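Side-chain contact in Cg7008-pa (Drosophila melanogaster, PDB 2WAC), which cleaves DNA and RNA as an endonuclease, associates with the RNA-induced silencing complex, and binds peptides bearing symmetrically dimethylated arginine through its Tudor domain: residues 130-133 against 134-138. Numbering follows the deposited sequence.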
# COMPACT_ATOMS: atom_id res chain seq x y z
N LYS A 130 -14.69 -3.66 -10.82
CA LYS A 130 -13.41 -3.16 -10.30
C LYS A 130 -13.58 -2.47 -8.95
O LYS A 130 -12.85 -2.76 -8.00
CB LYS A 130 -12.76 -2.19 -11.29
CG LYS A 130 -12.02 -2.84 -12.46
CD LYS A 130 -11.55 -1.76 -13.44
CE LYS A 130 -10.55 -2.31 -14.46
NZ LYS A 130 -11.20 -3.18 -15.50
N GLU A 131 -14.55 -1.55 -8.88
CA GLU A 131 -14.84 -0.78 -7.67
C GLU A 131 -15.19 -1.68 -6.49
O GLU A 131 -14.69 -1.49 -5.38
CB GLU A 131 -16.01 0.19 -7.89
CG GLU A 131 -15.87 1.16 -9.05
CD GLU A 131 -17.07 2.08 -9.16
OE1 GLU A 131 -17.33 2.85 -8.21
OE2 GLU A 131 -17.77 2.03 -10.20
N GLU A 132 -16.07 -2.65 -6.75
CA GLU A 132 -16.51 -3.59 -5.72
C GLU A 132 -15.35 -4.43 -5.18
O GLU A 132 -15.27 -4.68 -3.98
CB GLU A 132 -17.64 -4.49 -6.26
CG GLU A 132 -18.17 -5.55 -5.28
CD GLU A 132 -18.59 -5.01 -3.91
OE1 GLU A 132 -18.75 -3.77 -3.75
OE2 GLU A 132 -18.76 -5.83 -2.99
N ALA A 133 -14.45 -4.84 -6.07
CA ALA A 133 -13.25 -5.59 -5.68
C ALA A 133 -12.38 -4.79 -4.71
O ALA A 133 -11.90 -5.33 -3.71
CB ALA A 133 -12.46 -5.99 -6.91
N LEU A 134 -12.19 -3.51 -5.02
CA LEU A 134 -11.38 -2.62 -4.18
C LEU A 134 -12.07 -2.30 -2.85
O LEU A 134 -11.41 -2.20 -1.82
CB LEU A 134 -11.05 -1.33 -4.94
CG LEU A 134 -10.21 -1.48 -6.22
CD1 LEU A 134 -10.40 -0.29 -7.15
CD2 LEU A 134 -8.73 -1.69 -5.90
N ARG A 135 -13.39 -2.16 -2.89
CA ARG A 135 -14.21 -1.96 -1.70
C ARG A 135 -14.14 -3.18 -0.77
O ARG A 135 -13.98 -3.04 0.44
CB ARG A 135 -15.67 -1.69 -2.09
CG ARG A 135 -16.55 -1.20 -0.94
CD ARG A 135 -18.00 -1.68 -1.09
NE ARG A 135 -18.11 -3.14 -1.06
CZ ARG A 135 -18.05 -3.89 0.03
NH1 ARG A 135 -17.88 -3.33 1.23
NH2 ARG A 135 -18.16 -5.21 -0.06
N ALA A 136 -14.27 -4.37 -1.37
CA ALA A 136 -14.25 -5.63 -0.62
C ALA A 136 -12.90 -5.89 0.05
O ALA A 136 -12.86 -6.36 1.19
CB ALA A 136 -14.63 -6.79 -1.52
N PHE A 137 -11.81 -5.58 -0.65
CA PHE A 137 -10.46 -5.82 -0.13
C PHE A 137 -10.10 -4.84 0.98
O PHE A 137 -9.43 -5.22 1.95
CB PHE A 137 -9.43 -5.78 -1.26
CG PHE A 137 -8.01 -6.05 -0.81
CD1 PHE A 137 -7.70 -7.21 -0.09
CD2 PHE A 137 -6.99 -5.16 -1.12
CE1 PHE A 137 -6.40 -7.46 0.32
CE2 PHE A 137 -5.68 -5.41 -0.72
CZ PHE A 137 -5.38 -6.56 0.01
N SER A 138 -10.54 -3.59 0.83
CA SER A 138 -10.33 -2.57 1.85
C SER A 138 -11.08 -2.88 3.14
O SER A 138 -10.56 -2.66 4.24
CB SER A 138 -10.74 -1.19 1.32
OG SER A 138 -10.56 -0.19 2.30
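The carboxylate of Glu132 sits at the edge of the Arg135 guanidinium, with its carbon CD in the plane of that group, and the two flat groups are turned 23° apart. This is an i to i+3 salt bridge on the surface of helix 127-141, which probably belongs to the staphylococcal-nuclease-like part of this extended Tudor fragment. The grip is side-on and uses two nitrogens: Arg135 NE gives its hydrogen to Glu132 OE1 at 2.8 Å, and Arg135 NH2 reaches Glu132 OE2 at 3.1 Å. Both oxygens are met on their syn sides, although the nitrogens stand nearly 30° out of the carboxylate plane. Glu132 CG lies anti to the backbone N (chi1 178°), and a bend at chi2 swings the carboxylate alongside Arg135, whose own chain folds at chi2 and chi3 to present its NE edge. Arg135 NH1 forms a second salt bridge with Glu139, so the guanidinium is shared between an acid one turn before it and one a turn after. Were Glu132 replaced by alanine, NE and NH2 of Arg135 would probably lose this carboxylate, leaving the guanidinium freer to turn about its remaining partner, Glu139. Ala133 and Ala136, small enough for close packing, touch Val182 and Leu181, while the side chain of Phe137 touches Leu16 and Ile12 of strand 5-12; nonpolar residues suit this buried side. The helix backbone itself is held by i to i+4 bonds: Ala136 N donates to Glu132 O at 2.8 Å. Leu134, whose side chain also touches Leu16, brings CG within 3.4 Å of Lys130 O, the carbonyl oxygen that accepts the hydrogen of Leu134 N.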